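Local coordinates for protein 3' terminal uridylyl transferase (Trypanosoma brucei, PDB 5HZD) that adds uridines from UTP to the 3' hydroxyl of guide, ribosomal and some messenger RNAs during mitochondrial RNA editing in trypanosomes, at residues A[416-421]-A[464-469]; A[430-435]-A[470-475]; A[353-358]-A[420-425]. All blocks are in the same frame, centred on the assembly; numbering follows the deposited sequence.

In the fold
The three contacts lie on one side of the chain's centre and tie together loops around the nucleotide recognition motif of the uridylyltransferase. Along the chain, 353-358 comes first, followed by 416-421 and the overlapping 420-425, then 430-435, and last the consecutive 464-469 and 470-475. Interaction 1 is the hub: its centre is about 9 Å from the centres of both interaction 2 and interaction 3, which are about 17 Å apart. It shares Asn420 and Arg421 with interaction 3, and meets interaction 2 where Leu475 N bonds to Ile465 O and Ile465 N to Asn474 OD1. The recognition motif is thereby fastened to several loops beside the UTP-binding helices 292-304 and 336-349.

Interaction 1 (A[416-421]-A[464-469]); sequences VISLNR and CIEDPY
The first half of the nucleotide recognition motif, Ile465 to Tyr469, is joined to the loop after strand 415-416 by a single beta bridge, Ile417 with Ile465. Ile417 N donates to Cys464 O (2.9 Å), and Glu466 N returns a bond to Ile417 O (2.8 Å). The isoleucine side chains lie alongside each other. Beyond the bridge the Glu466 carboxylate is the polar focus. With CG anti to the backbone N (chi1 180°) and the chain extended, it reaches Ser418 OG, which donates to Glu466 OE1 at 2.6 Å from the anti side, tilted out of the carboxylate plane. The syn lone pair of Glu466 OE1 takes Arg421 NH1 (3.0 Å) in a salt bridge with nearly coplanar groups; Arg421 NH1 also donates to Thr425 OG1. Ser418 OG, Arg421 NH1 and a water joining Arg421 NH2 to Glu466 OE2 probably fix the carboxylate's rotation. Asn420 ND2 bonds to Pro468 O (2.9 Å), while a water joins Asn420 OD1, Leu419 N and Glu466 O. Ser418 OG also accepts from Asn420 N, closing an ST turn. Helix 336-349 packs against Ile417, Ile465 and Pro468, the last on the UTP-binding Tyr337, and helix 292-304 against Leu419 and Tyr469.

Interaction 2 (A[430-435]-A[470-475]); sequences LGWHVE and EENLNL
Trp432 meets Asn472 and Asn474 across two irregular backbones that pair in no sheet: Gly431, with positive phi, follows helix 427-430 in a Schellman motif, and Glu470 to Leu473 form a type II beta turn. That turn belongs to the second half of the nucleotide recognition motif, and the indole is its main partner in 430-435. Asn472 sits in the turn with positive phi and sends its amide oxygen to the edge of the ring. Trp432 NE1 donates to Asn472 OD1 at 2.8 Å, an almost straight bond (173° at the hydrogen) that lies in the ring plane and nearly along the C=O axis. The bond is straight although the amide and ring planes are 34° apart. At the six-membered end, Leu473 O lies near the ring plane, 3.4 Å from Trp432 CH2.

Each face of the indole is met by one group of the two segments. Asn474 CB makes a CH-pi contact, 3.9 Å from the centroid of the Trp432 six-membered ring, and Leu430 CD1 lies over the opposite face, offset toward the rim. Tyr461 also stacks with the indole. Asn474 has CG anti to its own N (chi1 -178°), which carries its amide past the ring rim to outside partners: ND2 donates to Arg460 O and Leu463 O, and OD1 accepts from Ile465 N and Gly476 N. ND2 thus ties the motif to residues 460-463, while OD1 bonds within and just beyond it. A water completes the contact, donating to Leu430 O (2.7 Å) and to Asn472 OD1 (3.0 Å).

Interaction 3 (A[353-358]-A[420-425]); sequences VPYVDP and NRPGIT
Aromatic and apolar packing dominates where Tyr355 lies against Pro422. Pro422 CB sits over one face of the phenol in a CH-pi contact, 3.9 Å from the centroid of the Tyr355 ring and only 12° off its normal. Pro422 CD lies nearer the hydroxyl end, 3.9 Å from Tyr355 CZ. The tyrosine CG stands opposite the backbone nitrogen (chi1 176°), which swings the ring out from its own chain and lays it along the backbone from Asn420 to Pro422. Arg421 C approaches Tyr355 CE1 obliquely at 3.6 Å. Pro358 CD makes a van der Waals contact with Asn420 CA at 4.1 Å.

Polar links across the contact are indirect. Tyr355 OH comes to 3.2 Å from Arg421 N, but the angle is too poor for a hydrogen bond; the hydroxyl bonds instead to Leu419 O, of the residue before Asn420. Asp357 and Asn420 are bridged by a water that donates to Asp357 OD1 (2.7 Å) and to Asn420 O (2.9 Å). Asp357 OD1 also accepts from Leu359 N.

Within 420-425, Arg421 NH1 donates to Thr425 OG1 at 2.9 Å, in the guanidinium plane. Pro422 O receives Gln349 NE2 from the end of helix 336-349.

This is loop-to-loop surface packing: the connection between helices 336-349 and 385-409 meets the loop between strands 415-416 and 425-426. Pro358 O also accepts from Tyr469 OH, linking the packing to the nucleotide recognition motif.

Interaction 1 (A[416-421]-A[464-469])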
ATOM      1  N   VAL A 416     -16.487  17.949  -4.059  1.00 15.35           N
ATOM      2  CA  VAL A 416     -15.396  17.024  -4.318  1.00 13.26           C
ATOM      3  C   VAL A 416     -14.788  16.633  -2.988  1.00 13.93           C
ATOM      4  O   VAL A 416     -14.545  17.489  -2.137  1.00 13.09           O
ATOM      5  CB  VAL A 416     -14.295  17.746  -5.122  1.00 13.43           C
ATOM      6  CG1 VAL A 416     -13.063  16.815  -5.332  1.00 13.27           C
ATOM      7  CG2 VAL A 416     -14.851  18.286  -6.463  1.00 13.89           C
ATOM      8  N   ILE A 417     -14.524  15.344  -2.808  1.00 12.53           N
ATOM      9  CA  ILE A 417     -13.784  14.860  -1.628  1.00 12.21           C
ATOM     10  C   ILE A 417     -12.333  15.266  -1.821  1.00 12.15           C
ATOM     11  O   ILE A 417     -11.664  14.782  -2.738  1.00 13.20           O
ATOM     12  CB  ILE A 417     -13.930  13.335  -1.530  1.00 11.91           C
ATOM     13  CG1 ILE A 417     -15.417  12.956  -1.338  1.00 12.04           C
ATOM     14  CG2 ILE A 417     -13.103  12.775  -0.368  1.00 11.62           C
ATOM     15  CD1 ILE A 417     -15.708  11.440  -1.289  1.00 12.40           C
ATOM     16  N   SER A 418     -11.838  16.195  -1.008  1.00 12.41           N
ATOM     17  CA  SER A 418     -10.514  16.739  -1.262  1.00 12.33           C
ATOM     18  C   SER A 418      -9.828  17.136   0.024  1.00 12.80           C
ATOM     19  O   SER A 418     -10.440  17.764   0.904  1.00 12.51           O
ATOM     20  CB  SER A 418     -10.598  17.975  -2.178  1.00 12.76           C
ATOM     21  OG  SER A 418      -9.281  18.498  -2.337  1.00 15.98           O
ATOM     22  N   LEU A 419      -8.561  16.735   0.141  1.00 12.15           N
ATOM     23  CA  LEU A 419      -7.725  17.140   1.278  1.00 12.22           C
ATOM     24  C   LEU A 419      -6.835  18.308   0.894  1.00 12.57           C
ATOM     25  O   LEU A 419      -5.991  18.736   1.680  1.00 14.19           O
ATOM     26  CB  LEU A 419      -6.851  15.961   1.751  1.00 11.87           C
ATOM     27  CG  LEU A 419      -7.611  14.685   2.096  1.00 12.09           C
ATOM     28  CD1 LEU A 419      -6.577  13.619   2.461  1.00 14.85           C
ATOM     29  CD2 LEU A 419      -8.533  15.006   3.232  1.00 17.25           C
ATOM     30  N   ASN A 420      -7.023  18.899  -0.288  1.00 12.80           N
ATOM     31  CA  ASN A 420      -6.099  19.941  -0.710  1.00 13.28           C
ATOM     32  C   ASN A 420      -6.412  21.301  -0.128  1.00 13.98           C
ATOM     33  O   ASN A 420      -5.623  22.246  -0.293  1.00 18.44           O
ATOM     34  CB  ASN A 420      -6.070  20.066  -2.235  1.00 15.31           C
ATOM     35  CG  ASN A 420      -5.345  18.930  -2.882  1.00 22.08           C
ATOM     36  OD1 ASN A 420      -5.895  17.868  -3.058  1.00 22.78           O
ATOM     37  ND2 ASN A 420      -4.072  19.138  -3.201  1.00 30.96           N
ATOM     38  N   ARG A 421      -7.564  21.407   0.519  1.00 15.37           N
ATOM     39  CA  ARG A 421      -7.944  22.626   1.246  1.00 16.13           C
ATOM     40  C   ARG A 421      -8.856  22.183   2.368  1.00 16.05           C
ATOM     41  O   ARG A 421      -9.484  21.136   2.266  1.00 16.72           O
ATOM     42  CB  ARG A 421      -8.629  23.633   0.300  1.00 18.38           C
ATOM     43  CG  ARG A 421      -9.912  23.123  -0.354  1.00 16.20           C
ATOM     44  CD  ARG A 421     -10.238  23.915  -1.637  1.00 17.61           C
ATOM     45  NE  ARG A 421      -9.093  24.001  -2.534  1.00 18.32           N
ATOM     46  CZ  ARG A 421      -8.710  23.029  -3.362  1.00 19.04           C
ATOM     47  NH1 ARG A 421      -9.350  21.852  -3.412  1.00 16.41           N
ATOM     48  NH2 ARG A 421      -7.639  23.214  -4.120  1.00 20.34           N
ATOM     49  N   CYS A 464     -16.454  12.541  -7.277  1.00 13.02           N
ATOM     50  CA  CYS A 464     -15.160  13.205  -7.398  1.00 12.93           C
ATOM     51  C   CYS A 464     -14.321  13.132  -6.140  1.00 12.54           C
ATOM     52  O   CYS A 464     -14.778  13.528  -5.057  1.00 13.53           O
ATOM     53  CB  CYS A 464     -15.366  14.681  -7.751  1.00 13.33           C
ATOM     54  SG  CYS A 464     -16.082  14.892  -9.394  1.00 15.67           S
ATOM     55  N   ILE A 465     -13.084  12.653  -6.287  1.00 12.30           N
ATOM     56  CA  ILE A 465     -12.118  12.619  -5.190  1.00 11.99           C
ATOM     57  C   ILE A 465     -10.835  13.198  -5.784  1.00 12.79           C
ATOM     58  O   ILE A 465     -10.308  12.670  -6.782  1.00 15.41           O
ATOM     59  CB  ILE A 465     -11.860  11.177  -4.727  1.00 12.51           C
ATOM     60  CG1 ILE A 465     -13.154  10.558  -4.200  1.00 11.65           C
ATOM     61  CG2 ILE A 465     -10.809  11.178  -3.638  1.00 14.17           C
ATOM     62  CD1 ILE A 465     -12.947   9.101  -3.727  1.00 13.76           C
ATOM     63  N   GLU A 466     -10.367  14.302  -5.219  1.00 12.90           N
ATOM     64  CA  GLU A 466      -9.176  14.968  -5.741  1.00 12.30           C
ATOM     65  C   GLU A 466      -7.918  14.240  -5.252  1.00 15.07           C
ATOM     66  O   GLU A 466      -7.753  13.994  -4.042  1.00 13.53           O
ATOM     67  CB  GLU A 466      -9.172  16.441  -5.298  1.00 12.68           C
ATOM     68  CG  GLU A 466      -7.934  17.241  -5.799  1.00 17.10           C
ATOM     69  CD  GLU A 466      -7.989  18.753  -5.581  1.00 20.81           C
ATOM     70  OE1 GLU A 466      -8.734  19.275  -4.714  1.00 14.74           O
ATOM     71  OE2 GLU A 466      -7.259  19.464  -6.313  1.00 23.19           O
ATOM     72  N   ASP A 467      -7.020  13.875  -6.174  1.00 14.88           N
ATOM     73  CA  ASP A 467      -5.730  13.313  -5.763  1.00 14.48           C
ATOM     74  C   ASP A 467      -4.888  14.411  -5.096  1.00 13.14           C
ATOM     75  O   ASP A 467      -4.749  15.525  -5.628  1.00 15.24           O
ATOM     76  CB  ASP A 467      -4.976  12.767  -6.978  1.00 16.29           C
ATOM     77  CG  ASP A 467      -3.715  12.050  -6.591  1.00 22.45           C
ATOM     78  OD1 ASP A 467      -2.723  12.723  -6.279  1.00 25.63           O
ATOM     79  OD2 ASP A 467      -3.703  10.817  -6.621  1.00 23.11           O
ATOM     80  N   PRO A 468      -4.337  14.123  -3.902  1.00 15.11           N
ATOM     81  CA  PRO A 468      -3.617  15.162  -3.164  1.00 15.04           C
ATOM     82  C   PRO A 468      -2.430  15.783  -3.906  1.00 16.80           C
ATOM     83  O   PRO A 468      -2.218  16.990  -3.778  1.00 18.87           O
ATOM     84  CB  PRO A 468      -3.123  14.405  -1.928  1.00 15.34           C
ATOM     85  CG  PRO A 468      -4.208  13.416  -1.675  1.00 19.50           C
ATOM     86  CD  PRO A 468      -4.601  12.940  -3.067  1.00 14.73           C
ATOM     87  N   TYR A 469      -1.690  14.989  -4.679  1.00 16.90           N
ATOM     88  CA  TYR A 469      -0.451  15.516  -5.293  1.00 16.00           C
ATOM     89  C   TYR A 469      -0.456  15.601  -6.814  1.00 23.00           C
ATOM     90  O   TYR A 469       0.394  16.277  -7.409  1.00 26.94           O
ATOM     91  CB  TYR A 469       0.773  14.733  -4.800  1.00 19.87           C
ATOM     92  CG  TYR A 469       0.977  14.849  -3.301  1.00 15.90           C
ATOM     93  CD1 TYR A 469       1.288  16.080  -2.703  1.00 16.46           C
ATOM     94  CD2 TYR A 469       0.838  13.732  -2.488  1.00 14.37           C
ATOM     95  CE1 TYR A 469       1.455  16.192  -1.331  1.00 16.56           C
ATOM     96  CE2 TYR A 469       1.007  13.830  -1.119  1.00 17.28           C
ATOM     97  CZ  TYR A 469       1.302  15.050  -0.557  1.00 15.91           C
ATOM     98  OH  TYR A 469       1.482  15.138   0.790  1.00 17.60           O
TER
HETATM   99  O   HOH W   1      -7.153  15.528  -1.897  1.00 15.43           O
HETATM  100  O   HOH W   2      -6.809  21.914  -6.532  1.00 28.10           O

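Interaction 2 (A[430-435]-A[470-475])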
ATOM      1  N   LEU A 430     -12.542  23.053  -9.374  1.00 15.91           N
ATOM      2  CA  LEU A 430     -11.517  22.286 -10.087  1.00 15.70           C
ATOM      3  C   LEU A 430     -11.736  22.206 -11.597  1.00 16.10           C
ATOM      4  O   LEU A 430     -10.917  21.622 -12.309  1.00 18.43           O
ATOM      5  CB  LEU A 430     -11.462  20.858  -9.526  1.00 15.02           C
ATOM      6  CG  LEU A 430     -11.261  20.739  -8.009  1.00 16.11           C
ATOM      7  CD1 LEU A 430     -10.979  19.277  -7.608  1.00 15.44           C
ATOM      8  CD2 LEU A 430     -10.110  21.605  -7.530  1.00 15.35           C
ATOM      9  N   GLY A 431     -12.857  22.747 -12.057  1.00 16.56           N
ATOM     10  CA  GLY A 431     -13.248  22.671 -13.455  1.00 17.02           C
ATOM     11  C   GLY A 431     -13.859  21.302 -13.745  1.00 19.16           C
ATOM     12  O   GLY A 431     -13.872  20.863 -14.898  1.00 23.68           O
ATOM     13  N   TRP A 432     -14.380  20.657 -12.712  1.00 16.34           N
ATOM     14  CA  TRP A 432     -14.962  19.319 -12.838  1.00 15.98           C
ATOM     15  C   TRP A 432     -16.501  19.375 -12.866  1.00 16.14           C
ATOM     16  O   TRP A 432     -17.181  18.359 -12.686  1.00 15.90           O
ATOM     17  CB  TRP A 432     -14.497  18.449 -11.674  1.00 15.17           C
ATOM     18  CG  TRP A 432     -13.044  18.105 -11.709  1.00 14.88           C
ATOM     19  CD1 TRP A 432     -12.111  18.510 -12.635  1.00 16.07           C
ATOM     20  CD2 TRP A 432     -12.352  17.279 -10.776  1.00 14.29           C
ATOM     21  NE1 TRP A 432     -10.883  17.974 -12.328  1.00 14.78           N
ATOM     22  CE2 TRP A 432     -10.998  17.226 -11.186  1.00 14.24           C
ATOM     23  CE3 TRP A 432     -12.736  16.602  -9.615  1.00 15.37           C
ATOM     24  CZ2 TRP A 432     -10.032  16.501 -10.482  1.00 13.76           C
ATOM     25  CZ3 TRP A 432     -11.810  15.865  -8.936  1.00 13.79           C
ATOM     26  CH2 TRP A 432     -10.453  15.818  -9.364  1.00 13.75           C
ATOM     27  N   HIS A 433     -17.052  20.563 -13.107  1.00 16.70           N
ATOM     28  CA  HIS A 433     -18.505  20.740 -13.142  1.00 19.74           C
ATOM     29  C   HIS A 433     -19.102  20.435 -14.521  1.00 18.96           C
ATOM     30  O   HIS A 433     -20.328  20.431 -14.686  1.00 22.63           O
ATOM     31  CB  HIS A 433     -18.863  22.161 -12.741  1.00 21.85           C
ATOM     32  CG  HIS A 433     -18.271  23.189 -13.641  1.00 19.03           C
ATOM     33  ND1 HIS A 433     -16.908  23.318 -13.822  1.00 22.35           N
ATOM     34  CD2 HIS A 433     -18.850  24.120 -14.437  1.00 20.71           C
ATOM     35  CE1 HIS A 433     -16.675  24.287 -14.690  1.00 26.94           C
ATOM     36  NE2 HIS A 433     -17.835  24.790 -15.076  1.00 25.19           N
ATOM     37  N   VAL A 434     -18.235  20.208 -15.505  1.00 18.99           N
ATOM     38  CA  VAL A 434     -18.644  19.857 -16.868  0.53 20.92           C
ATOM     39  C   VAL A 434     -17.790  18.682 -17.338  1.00 23.67           C
ATOM     40  O   VAL A 434     -16.579  18.688 -17.120  1.00 22.81           O
ATOM     41  CB  VAL A 434     -18.416  21.045 -17.838  0.53 23.98           C
ATOM     42  CG1 VAL A 434     -18.778  20.665 -19.275  0.53 22.61           C
ATOM     43  CG2 VAL A 434     -19.217  22.261 -17.401  0.53 27.61           C
ATOM     44  N   GLU A 435     -18.394  17.674 -17.987  1.00 20.71           N
ATOM     45  CA  GLU A 435     -17.601  16.608 -18.578  1.00 19.03           C
ATOM     46  C   GLU A 435     -17.493  16.861 -20.074  1.00 21.66           C
ATOM     47  O   GLU A 435     -18.387  17.450 -20.678  1.00 28.80           O
ATOM     48  CB  GLU A 435     -18.243  15.225 -18.367  1.00 20.10           C
ATOM     49  CG  GLU A 435     -18.270  14.715 -16.952  1.00 18.32           C
ATOM     50  CD  GLU A 435     -19.050  13.392 -16.836  1.00 19.20           C
ATOM     51  OE1 GLU A 435     -19.436  12.824 -17.894  1.00 22.20           O
ATOM     52  OE2 GLU A 435     -19.297  12.924 -15.701  1.00 17.42           O
ATOM     53  N   GLU A 470      -1.410  14.948  -7.457  1.00 22.32           N
ATOM     54  CA  GLU A 470      -1.565  15.136  -8.899  1.00 24.70           C
ATOM     55  C   GLU A 470      -2.739  16.073  -9.218  1.00 23.74           C
ATOM     56  O   GLU A 470      -3.910  15.676  -9.107  1.00 31.57           O
ATOM     57  CB  GLU A 470      -1.731  13.790  -9.583  1.00 29.78           C
ATOM     58  CG  GLU A 470      -1.790  13.891 -11.101  1.00 43.74           C
ATOM     59  CD  GLU A 470      -1.377  12.601 -11.797  1.00 52.94           C
ATOM     60  OE1 GLU A 470      -1.806  12.386 -12.956  1.00 56.57           O
ATOM     61  OE2 GLU A 470      -0.611  11.814 -11.189  1.00 56.35           O
ATOM     62  N   GLU A 471      -2.461  17.294  -9.657  1.00 31.20           N
ATOM     63  CA  GLU A 471      -3.575  18.175 -10.005  1.00 30.51           C
ATOM     64  C   GLU A 471      -4.343  17.674 -11.231  1.00 24.03           C
ATOM     65  O   GLU A 471      -3.804  17.003 -12.122  1.00 25.89           O
ATOM     66  CB  GLU A 471      -3.160  19.635 -10.178  1.00 35.86           C
ATOM     67  CG  GLU A 471      -4.320  20.613  -9.964  1.00 37.93           C
ATOM     68  CD  GLU A 471      -3.947  22.048 -10.324  1.00 46.94           C
ATOM     69  OE1 GLU A 471      -4.863  22.888 -10.499  1.00 43.13           O
ATOM     70  OE2 GLU A 471      -2.732  22.337 -10.432  1.00 56.39           O
ATOM     71  N   ASN A 472      -5.632  17.962 -11.199  1.00 24.36           N
ATOM     72  CA  ASN A 472      -6.559  17.597 -12.236  1.00 21.38           C
ATOM     73  C   ASN A 472      -6.725  16.119 -12.464  1.00 17.79           C
ATOM     74  O   ASN A 472      -7.089  15.720 -13.561  1.00 25.29           O
ATOM     75  CB  ASN A 472      -6.235  18.307 -13.555  1.00 19.89           C
ATOM     76  CG  ASN A 472      -7.467  18.455 -14.423  1.00 28.20           C
ATOM     77  OD1 ASN A 472      -8.584  18.560 -13.900  1.00 30.55           O
ATOM     78  ND2 ASN A 472      -7.286  18.430 -15.737  1.00 29.80           N
ATOM     79  N   LEU A 473      -6.523  15.317 -11.408  1.00 18.15           N
ATOM     80  CA  LEU A 473      -6.778  13.886 -11.479  1.00 15.44           C
ATOM     81  C   LEU A 473      -7.914  13.527 -10.539  1.00 15.31           C
ATOM     82  O   LEU A 473      -7.794  13.685  -9.325  1.00 16.39           O
ATOM     83  CB  LEU A 473      -5.534  13.091 -11.071  1.00 15.55           C
ATOM     84  CG  LEU A 473      -5.715  11.572 -11.146  1.00 18.36           C
ATOM     85  CD1 LEU A 473      -5.927  11.097 -12.582  1.00 18.24           C
ATOM     86  CD2 LEU A 473      -4.506  10.865 -10.471  1.00 20.45           C
ATOM     87  N   ASN A 474      -9.014  13.065 -11.117  1.00 13.51           N
ATOM     88  CA  ASN A 474     -10.130  12.542 -10.348  1.00 12.80           C
ATOM     89  C   ASN A 474      -9.960  11.063 -10.105  1.00 15.39           C
ATOM     90  O   ASN A 474      -9.922  10.274 -11.058  1.00 15.22           O
ATOM     91  CB  ASN A 474     -11.469  12.791 -11.085  1.00 13.50           C
ATOM     92  CG  ASN A 474     -12.679  12.305 -10.281  1.00 13.75           C
ATOM     93  OD1 ASN A 474     -12.569  12.074  -9.081  1.00 13.22           O
ATOM     94  ND2 ASN A 474     -13.833  12.126 -10.952  1.00 13.80           N
ATOM     95  N   LEU A 475      -9.889  10.666  -8.840  1.00 13.12           N
ATOM     96  CA  LEU A 475      -9.782   9.238  -8.535  1.00 13.13           C
ATOM     97  C   LEU A 475     -11.058   8.488  -8.928  1.00 15.55           C
ATOM     98  O   LEU A 475     -11.046   7.265  -9.076  1.00 18.46           O
ATOM     99  CB  LEU A 475      -9.372   8.988  -7.072  1.00 14.18           C
ATOM    100  CG  LEU A 475      -8.075   9.716  -6.689  1.00 17.64           C
ATOM    101  CD1 LEU A 475      -7.707   9.430  -5.240  1.00 15.45           C
ATOM    102  CD2 LEU A 475      -6.935   9.249  -7.598  1.00 19.46           C
TER
HETATM  103  O   HOH W   3     -10.295  20.894 -14.802  1.00 25.29           O

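Interaction 3 (A[353-358]-A[420-425])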
ATOM      1  N   VAL A 353     -10.115  14.602  13.298  1.00 16.51           N
ATOM      2  CA  VAL A 353      -8.662  14.791  13.179  1.00 15.72           C
ATOM      3  C   VAL A 353      -8.416  16.212  12.666  1.00 16.99           C
ATOM      4  O   VAL A 353      -9.241  16.760  11.932  1.00 16.80           O
ATOM      5  CB  VAL A 353      -7.964  13.808  12.198  1.00 16.37           C
ATOM      6  CG1 VAL A 353      -8.189  12.317  12.603  1.00 16.19           C
ATOM      7  CG2 VAL A 353      -8.416  14.032  10.775  1.00 14.57           C
ATOM      8  N   PRO A 354      -7.256  16.788  13.009  1.00 18.37           N
ATOM      9  CA  PRO A 354      -6.884  18.101  12.473  1.00 18.16           C
ATOM     10  C   PRO A 354      -6.607  18.038  10.973  1.00 17.70           C
ATOM     11  O   PRO A 354      -6.171  17.028  10.422  1.00 15.95           O
ATOM     12  CB  PRO A 354      -5.582  18.433  13.226  1.00 20.55           C
ATOM     13  CG  PRO A 354      -5.653  17.639  14.486  1.00 21.37           C
ATOM     14  CD  PRO A 354      -6.303  16.334  14.041  1.00 18.18           C
ATOM     15  N   TYR A 355      -6.863  19.151  10.290  1.00 14.96           N
ATOM     16  CA  TYR A 355      -6.492  19.238   8.879  1.00 16.72           C
ATOM     17  C   TYR A 355      -4.973  19.215   8.678  1.00 17.64           C
ATOM     18  O   TYR A 355      -4.225  19.830   9.456  1.00 18.91           O
ATOM     19  CB  TYR A 355      -7.097  20.530   8.277  1.00 15.27           C
ATOM     20  CG  TYR A 355      -6.678  20.732   6.847  1.00 15.23           C
ATOM     21  CD1 TYR A 355      -7.239  19.951   5.835  1.00 15.23           C
ATOM     22  CD2 TYR A 355      -5.708  21.681   6.505  1.00 16.76           C
ATOM     23  CE1 TYR A 355      -6.825  20.092   4.522  1.00 13.42           C
ATOM     24  CE2 TYR A 355      -5.299  21.834   5.168  1.00 15.96           C
ATOM     25  CZ  TYR A 355      -5.870  21.031   4.204  1.00 14.65           C
ATOM     26  OH  TYR A 355      -5.457  21.195   2.907  1.00 18.57           O
ATOM     27  N   VAL A 356      -4.515  18.503   7.649  1.00 17.26           N
ATOM     28  CA  VAL A 356      -3.111  18.553   7.232  1.00 16.50           C
ATOM     29  C   VAL A 356      -3.053  18.908   5.747  1.00 16.79           C
ATOM     30  O   VAL A 356      -3.638  18.196   4.910  1.00 17.58           O
ATOM     31  CB  VAL A 356      -2.429  17.185   7.392  1.00 14.97           C
ATOM     32  CG1 VAL A 356      -0.962  17.262   6.923  1.00 19.83           C
ATOM     33  CG2 VAL A 356      -2.500  16.696   8.823  1.00 19.35           C
ATOM     34  N   ASP A 357      -2.368  19.996   5.405  1.00 20.08           N
ATOM     35  CA  ASP A 357      -2.199  20.323   3.989  1.00 21.53           C
ATOM     36  C   ASP A 357      -1.229  19.326   3.356  1.00 18.80           C
ATOM     37  O   ASP A 357      -0.126  19.117   3.889  1.00 20.28           O
ATOM     38  CB  ASP A 357      -1.665  21.744   3.848  1.00 20.41           C
ATOM     39  CG  ASP A 357      -1.764  22.268   2.424  1.00 27.40           C
ATOM     40  OD1 ASP A 357      -1.499  21.512   1.471  1.00 23.43           O
ATOM     41  OD2 ASP A 357      -2.125  23.455   2.247  1.00 32.00           O
ATOM     42  N   PRO A 358      -1.618  18.680   2.243  1.00 18.90           N
ATOM     43  CA  PRO A 358      -0.643  17.780   1.609  1.00 18.21           C
ATOM     44  C   PRO A 358       0.728  18.444   1.370  1.00 19.49           C
ATOM     45  O   PRO A 358       1.747  17.755   1.455  1.00 20.11           O
ATOM     46  CB  PRO A 358      -1.345  17.383   0.309  1.00 17.70           C
ATOM     47  CG  PRO A 358      -2.834  17.351   0.742  1.00 16.96           C
ATOM     48  CD  PRO A 358      -2.931  18.617   1.562  1.00 17.32           C
ATOM     49  N   ASN A 420      -7.023  18.899  -0.288  1.00 12.80           N
ATOM     50  CA  ASN A 420      -6.099  19.941  -0.710  1.00 13.28           C
ATOM     51  C   ASN A 420      -6.412  21.301  -0.128  1.00 13.98           C
ATOM     52  O   ASN A 420      -5.623  22.246  -0.293  1.00 18.44           O
ATOM     53  CB  ASN A 420      -6.070  20.066  -2.235  1.00 15.31           C
ATOM     54  CG  ASN A 420      -5.345  18.930  -2.882  1.00 22.08           C
ATOM     55  OD1 ASN A 420      -5.895  17.868  -3.058  1.00 22.78           O
ATOM     56  ND2 ASN A 420      -4.072  19.138  -3.201  1.00 30.96           N
ATOM     57  N   ARG A 421      -7.564  21.407   0.519  1.00 15.37           N
ATOM     58  CA  ARG A 421      -7.944  22.626   1.246  1.00 16.13           C
ATOM     59  C   ARG A 421      -8.856  22.183   2.368  1.00 16.05           C
ATOM     60  O   ARG A 421      -9.484  21.136   2.266  1.00 16.72           O
ATOM     61  CB  ARG A 421      -8.629  23.633   0.300  1.00 18.38           C
ATOM     62  CG  ARG A 421      -9.912  23.123  -0.354  1.00 16.20           C
ATOM     63  CD  ARG A 421     -10.238  23.915  -1.637  1.00 17.61           C
ATOM     64  NE  ARG A 421      -9.093  24.001  -2.534  1.00 18.32           N
ATOM     65  CZ  ARG A 421      -8.710  23.029  -3.362  1.00 19.04           C
ATOM     66  NH1 ARG A 421      -9.350  21.852  -3.412  1.00 16.41           N
ATOM     67  NH2 ARG A 421      -7.639  23.214  -4.120  1.00 20.34           N
ATOM     68  N   PRO A 422      -8.941  22.965   3.459  1.00 16.62           N
ATOM     69  CA  PRO A 422      -9.710  22.540   4.636  1.00 17.46           C
ATOM     70  C   PRO A 422     -11.217  22.700   4.519  1.00 19.58           C
ATOM     71  O   PRO A 422     -11.961  21.987   5.188  1.00 22.22           O
ATOM     72  CB  PRO A 422      -9.192  23.489   5.736  1.00 18.69           C
ATOM     73  CG  PRO A 422      -8.699  24.701   5.005  1.00 20.18           C
ATOM     74  CD  PRO A 422      -8.127  24.168   3.714  1.00 20.44           C
ATOM     75  N   GLY A 423     -11.654  23.631   3.693  1.00 22.35           N
ATOM     76  CA  GLY A 423     -13.074  23.865   3.534  1.00 25.11           C
ATOM     77  C   GLY A 423     -13.667  23.027   2.425  1.00 24.23           C
ATOM     78  O   GLY A 423     -13.085  22.037   2.010  1.00 23.34           O
ATOM     79  N   ILE A 424     -14.839  23.421   1.954  1.00 21.64           N
ATOM     80  CA  ILE A 424     -15.522  22.687   0.881  1.00 20.84           C
ATOM     81  C   ILE A 424     -14.850  22.969  -0.459  1.00 17.03           C
ATOM     82  O   ILE A 424     -14.560  24.128  -0.788  1.00 21.03           O
ATOM     83  CB  ILE A 424     -16.999  23.126   0.780  1.00 22.54           C
ATOM     84  CG1 ILE A 424     -17.780  22.721   2.033  1.00 26.02           C
ATOM     85  CG2 ILE A 424     -17.673  22.573  -0.507  1.00 22.16           C
ATOM     86  CD1 ILE A 424     -17.814  21.266   2.315  1.00 25.30           C
ATOM     87  N   THR A 425     -14.619  21.906  -1.240  1.00 16.17           N
ATOM     88  CA  THR A 425     -14.160  22.047  -2.626  1.00 15.67           C
ATOM     89  C   THR A 425     -15.343  21.743  -3.546  1.00 14.59           C
ATOM     90  O   THR A 425     -15.908  20.647  -3.501  1.00 16.60           O
ATOM     91  CB  THR A 425     -13.059  21.010  -2.928  1.00 16.16           C
ATOM     92  OG1 THR A 425     -11.923  21.298  -2.115  1.00 15.76           O
ATOM     93  CG2 THR A 425     -12.630  21.091  -4.386  1.00 15.91           C
TER
HETATM   94  O   HOH W   4      -2.876  21.671  -0.902  1.00 26.58           O